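Side-chain contacts in mandelate racemase/muconate lactonizing enzyme (Polaromonas sp., PDB 2OG9), which probably catalyses mandelate racemisation or a related reaction of the enolase superfamily: residues 185-188 with 192-195; 97-102 with 295-300. All coordinates share one frame; numbering follows the deposited sequence.

In the fold
The two contacts share no helix or strand and lie on opposite sides of the chain's centre, their own centres 40 Å apart, yet contact 1 is nested along the chain inside the long excursion that contact 2 closes. Both are mostly buried, although L192, at the edge of contact 1, is exposed. That contact is local and polar: within one strand-to-helix connection of the barrel, backbone amides, one of them weakly, and a water bind one oxygen of a buried carboxylate. Contact 2 joins the N-terminal domain and the barrel through an indole and a proline ring, the polar atoms of W99 and T296 being bonded to residues outside the two segments. Chemistry thus follows place: hydrogen bonds between a loop and the helix it leads into, apolar packing between domains.

Contact 1 of 2, residues 185-188 with 192-195; sequences VGQP and LDIA
D193, in the first turn of helix 190-204, turns its carboxylate back onto the loop that leads into that helix. One oxygen gathers the donors. G186 N gives D193 OD2 a hydrogen bond of 3.1 Å, approaching from above the carboxylate plane, 52° out of it. Q187 N adds a weak one to the same oxygen, and a water donates to D193 OD2 at 2.7 Å and to Q187 O, tying the buried acid to a loop carbonyl. The backbone angles of G186 would jam a side chain against the carbonyl of V185. D193 CG lies beside its own backbone N (chi1 -64°), and there V185 CB packs on D193 CG at 3.6 Å, while Q187 CG passes D193 OD1 at 3.1 Å. With an alanine in place of D193, the G186 amide and the water would probably lose their common acceptor and the loop would be freer to shift. The loop joins strand 181-184 to helix 190-204 in the TIM barrel; V185 pairs by backbone with D213, at the end of neighbouring strand 210-213, and D193 also touches M226 of helix 220-230.

Contact 2 of 2, residues 97-102 with 295-300; sequences KLWDKL and ITPFLK
W99 against P297 and T296 makes a small, mostly apolar contact between two helices that meet across a domain boundary: 95-104 in the N-terminal domain and 295-307 in the barrel domain. The pyrrole part of the indole does the touching. W99 NE1 comes to 3.7 Å from P297 CD, the two side chains crossing obliquely, and W99 CD1 lies 4.3 Å from T296 CB. W99 CG is anti to the backbone N (chi1 -166°), which carries the indole away from its own helix and across to the other. Proline suits its place in the first turn of helix 295-307, where no backbone N-H is needed for an i to i-4 bond.

In the enolase superfamily an N-terminal capping domain packs against a modified TIM barrel, and this contact belongs to that interface, with helix 114-133 as the third member: W99 also rests on I119 and D123. The polar atoms look past the pair. W99 NE1 is hydrogen-bonded to G293 O, just ahead of the barrel helix, and T296 OG1 to both D123 OD1 and W127 NE1.

On the same side of the indole as P297, the extended chain of K300 carries its ammonium over the six-membered ring. At 5.9 Å from K300 NZ to the centroid of the W99 six-membered ring, this is a long cation-pi approach and at most a weak attraction. D100 OD1 stands 5.0 Å from K300 NZ, near but not in contact, while D100 OD2 has a weak hydrogen bond with Y145 of a neighbouring subunit.

Contact 1 of 2, residues 185-188 with 192-195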
loop_
_atom_site.group_PDB
_atom_site.type_symbol
_atom_site.label_atom_id
_atom_site.label_comp_id
_atom_site.label_asym_id
_atom_site.label_seq_id
_atom_site.Cartn_x
_atom_site.Cartn_y
_atom_site.Cartn_z
ATOM N N VAL A 185 -8.435 -21.472 -29.505
ATOM C CA VAL A 185 -9.708 -20.757 -29.480
ATOM C C VAL A 185 -9.406 -19.288 -29.746
ATOM O O VAL A 185 -8.283 -18.941 -30.099
ATOM C CB VAL A 185 -10.417 -20.890 -28.110
ATOM C CG1 VAL A 185 -10.740 -22.350 -27.829
ATOM C CG2 VAL A 185 -9.541 -20.308 -27.000
ATOM N N GLY A 186 -10.403 -18.426 -29.585
ATOM C CA GLY A 186 -10.172 -17.010 -29.804
ATOM C C GLY A 186 -10.647 -16.479 -31.142
ATOM O O GLY A 186 -10.091 -15.513 -31.665
ATOM N N GLN A 187 -11.668 -17.108 -31.708
ATOM C CA GLN A 187 -12.213 -16.656 -32.981
ATOM C C GLN A 187 -13.426 -15.772 -32.707
ATOM O O GLN A 187 -14.129 -15.959 -31.714
ATOM C CB GLN A 187 -12.611 -17.853 -33.847
ATOM C CG GLN A 187 -13.511 -18.855 -33.149
ATOM C CD GLN A 187 -13.747 -20.099 -33.983
ATOM O OE1 GLN A 187 -14.306 -21.085 -33.501
ATOM N NE2 GLN A 187 -13.324 -20.058 -35.243
ATOM N N PRO A 188 -13.682 -14.791 -33.586
ATOM C CA PRO A 188 -14.810 -13.866 -33.445
ATOM C C PRO A 188 -16.122 -14.496 -32.978
ATOM O O PRO A 188 -16.899 -13.860 -32.264
ATOM C CB PRO A 188 -14.915 -13.256 -34.836
ATOM C CG PRO A 188 -13.471 -13.152 -35.234
ATOM C CD PRO A 188 -12.924 -14.506 -34.819
ATOM N N LEU A 192 -18.703 -20.824 -31.399
ATOM C CA LEU A 192 -18.008 -21.888 -32.113
ATOM C C LEU A 192 -16.983 -22.573 -31.216
ATOM O O LEU A 192 -16.955 -23.800 -31.124
ATOM C CB LEU A 192 -17.308 -21.331 -33.357
ATOM C CG LEU A 192 -18.035 -21.458 -34.700
ATOM C CD1 LEU A 192 -18.144 -22.932 -35.074
ATOM C CD2 LEU A 192 -19.415 -20.818 -34.619
ATOM N N ASP A 193 -16.139 -21.781 -30.559
ATOM C CA ASP A 193 -15.128 -22.344 -29.673
ATOM C C ASP A 193 -15.801 -23.200 -28.613
ATOM O O ASP A 193 -15.427 -24.353 -28.405
ATOM C CB ASP A 193 -14.316 -21.240 -28.996
ATOM C CG ASP A 193 -13.510 -20.420 -29.980
ATOM O OD1 ASP A 193 -12.965 -21.006 -30.936
ATOM O OD2 ASP A 193 -13.409 -19.191 -29.790
ATOM N N ILE A 194 -16.801 -22.633 -27.950
ATOM C CA ILE A 194 -17.519 -23.353 -26.908
ATOM C C ILE A 194 -18.055 -24.677 -27.446
ATOM O O ILE A 194 -18.054 -25.689 -26.746
ATOM C CB ILE A 194 -18.688 -22.511 -26.359
ATOM C CG1 ILE A 194 -18.149 -21.186 -25.813
ATOM C CG2 ILE A 194 -19.411 -23.273 -25.257
ATOM C CD1 ILE A 194 -19.207 -20.291 -25.210
ATOM N N ALA A 195 -18.506 -24.665 -28.695
ATOM C CA ALA A 195 -19.037 -25.865 -29.330
ATOM C C ALA A 195 -17.912 -26.868 -29.572
ATOM O O ALA A 195 -18.034 -28.049 -29.229
ATOM C CB ALA A 195 -19.710 -25.501 -30.652
HETATM O O HOH W 1 -13.554 -16.624 -28.932
#

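Contact 2 of 2, residues 97-102 with 295-300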
loop_
_atom_site.group_PDB
_atom_site.type_symbol
_atom_site.label_atom_id
_atom_site.label_comp_id
_atom_site.label_asym_id
_atom_site.label_seq_id
_atom_site.Cartn_x
_atom_site.Cartn_y
_atom_site.Cartn_z
ATOM N N LYS A 97 28.616 -14.641 -16.170
ATOM C CA LYS A 97 29.591 -13.582 -16.419
ATOM C C LYS A 97 29.683 -13.259 -17.914
ATOM O O LYS A 97 29.696 -12.088 -18.302
ATOM C CB LYS A 97 30.969 -14.009 -15.897
ATOM C CG LYS A 97 32.031 -12.915 -15.988
ATOM C CD LYS A 97 33.416 -13.415 -15.569
ATOM C CE LYS A 97 34.019 -14.328 -16.625
ATOM N NZ LYS A 97 35.400 -14.785 -16.269
ATOM N N LEU A 98 29.751 -14.301 -18.742
ATOM C CA LEU A 98 29.837 -14.139 -20.189
ATOM C C LEU A 98 28.531 -13.628 -20.781
ATOM O O LEU A 98 28.538 -12.931 -21.794
ATOM C CB LEU A 98 30.229 -15.464 -20.853
ATOM C CG LEU A 98 31.677 -15.898 -20.586
ATOM C CD1 LEU A 98 31.955 -17.247 -21.239
ATOM C CD2 LEU A 98 32.625 -14.841 -21.131
ATOM N N TRP A 99 27.407 -13.992 -20.170
ATOM C CA TRP A 99 26.110 -13.504 -20.646
ATOM C C TRP A 99 26.175 -11.971 -20.509
ATOM O O TRP A 99 25.827 -11.229 -21.437
ATOM C CB TRP A 99 24.970 -14.048 -19.774
ATOM C CG TRP A 99 23.595 -13.872 -20.387
ATOM C CD1 TRP A 99 22.917 -14.776 -21.155
ATOM C CD2 TRP A 99 22.754 -12.710 -20.303
ATOM N NE1 TRP A 99 21.709 -14.250 -21.554
ATOM C CE2 TRP A 99 21.584 -12.984 -21.047
ATOM C CE3 TRP A 99 22.879 -11.462 -19.674
ATOM C CZ2 TRP A 99 20.543 -12.058 -21.178
ATOM C CZ3 TRP A 99 21.843 -10.542 -19.804
ATOM C CH2 TRP A 99 20.691 -10.846 -20.553
ATOM N N ASP A 100 26.639 -11.509 -19.348
ATOM C CA ASP A 100 26.767 -10.071 -19.075
ATOM C C ASP A 100 27.781 -9.394 -19.997
ATOM O O ASP A 100 27.550 -8.279 -20.468
ATOM C CB ASP A 100 27.185 -9.818 -17.617
ATOM C CG ASP A 100 26.094 -10.172 -16.618
ATOM O OD1 ASP A 100 24.923 -10.338 -17.026
ATOM O OD2 ASP A 100 26.408 -10.267 -15.412
ATOM N N LYS A 101 28.910 -10.055 -20.249
ATOM C CA LYS A 101 29.924 -9.475 -21.123
ATOM C C LYS A 101 29.368 -9.266 -22.533
ATOM O O LYS A 101 29.580 -8.216 -23.141
ATOM C CB LYS A 101 31.171 -10.374 -21.193
ATOM C CG LYS A 101 32.264 -9.805 -22.093
ATOM C CD LYS A 101 33.423 -10.779 -22.311
ATOM C CE LYS A 101 34.455 -10.179 -23.274
ATOM N NZ LYS A 101 35.603 -11.087 -23.574
ATOM N N LEU A 102 28.653 -10.258 -23.057
ATOM C CA LEU A 102 28.092 -10.131 -24.400
ATOM C C LEU A 102 26.992 -9.079 -24.442
ATOM O O LEU A 102 26.817 -8.387 -25.451
ATOM C CB LEU A 102 27.545 -11.476 -24.885
ATOM C CG LEU A 102 28.594 -12.553 -25.187
ATOM C CD1 LEU A 102 27.909 -13.761 -25.805
ATOM C CD2 LEU A 102 29.651 -12.008 -26.133
ATOM N N ILE A 295 19.213 -20.117 -21.013
ATOM C CA ILE A 295 19.006 -20.802 -19.748
ATOM C C ILE A 295 19.301 -19.908 -18.541
ATOM O O ILE A 295 18.591 -19.963 -17.534
ATOM C CB ILE A 295 19.894 -22.066 -19.679
ATOM C CG1 ILE A 295 19.407 -23.085 -20.718
ATOM C CG2 ILE A 295 19.880 -22.642 -18.268
ATOM C CD1 ILE A 295 20.365 -24.262 -20.961
ATOM N N THR A 296 20.337 -19.081 -18.650
ATOM C CA THR A 296 20.713 -18.198 -17.554
ATOM C C THR A 296 19.548 -17.291 -17.129
ATOM O O THR A 296 19.183 -17.277 -15.952
ATOM C CB THR A 296 21.977 -17.376 -17.916
ATOM O OG1 THR A 296 23.119 -18.253 -17.938
ATOM C CG2 THR A 296 22.218 -16.268 -16.899
ATOM N N PRO A 297 18.953 -16.524 -18.063
ATOM C CA PRO A 297 17.834 -15.681 -17.611
ATOM C C PRO A 297 16.601 -16.514 -17.242
ATOM O O PRO A 297 15.819 -16.134 -16.367
ATOM C CB PRO A 297 17.597 -14.728 -18.792
ATOM C CG PRO A 297 18.201 -15.449 -19.976
ATOM C CD PRO A 297 19.422 -16.114 -19.398
ATOM N N PHE A 298 16.443 -17.663 -17.896
ATOM C CA PHE A 298 15.321 -18.555 -17.606
ATOM C C PHE A 298 15.383 -19.014 -16.144
ATOM O O PHE A 298 14.360 -19.082 -15.466
ATOM C CB PHE A 298 15.353 -19.784 -18.526
ATOM C CG PHE A 298 14.196 -20.731 -18.320
ATOM C CD1 PHE A 298 13.113 -20.726 -19.194
ATOM C CD2 PHE A 298 14.183 -21.616 -17.246
ATOM C CE1 PHE A 298 12.036 -21.590 -19.001
ATOM C CE2 PHE A 298 13.107 -22.480 -17.046
ATOM C CZ PHE A 298 12.036 -22.466 -17.924
ATOM N N LEU A 299 16.578 -19.335 -15.657
ATOM C CA LEU A 299 16.722 -19.782 -14.275
ATOM C C LEU A 299 16.351 -18.670 -13.300
ATOM O O LEU A 299 15.786 -18.931 -12.239
ATOM C CB LEU A 299 18.152 -20.258 -14.008
ATOM C CG LEU A 299 18.554 -21.519 -14.778
ATOM C CD1 LEU A 299 19.985 -21.872 -14.449
ATOM C CD2 LEU A 299 17.616 -22.670 -14.415
ATOM N N LYS A 300 16.671 -17.428 -13.649
ATOM C CA LYS A 300 16.326 -16.310 -12.775
ATOM C C LYS A 300 14.805 -16.185 -12.712
ATOM O O LYS A 300 14.231 -15.938 -11.651
ATOM C CB LYS A 300 16.952 -15.014 -13.298
ATOM C CG LYS A 300 18.474 -15.041 -13.264
ATOM C CD LYS A 300 19.090 -13.825 -13.932
ATOM C CE LYS A 300 20.615 -13.896 -13.878
ATOM N NZ LYS A 300 21.256 -12.792 -14.648
#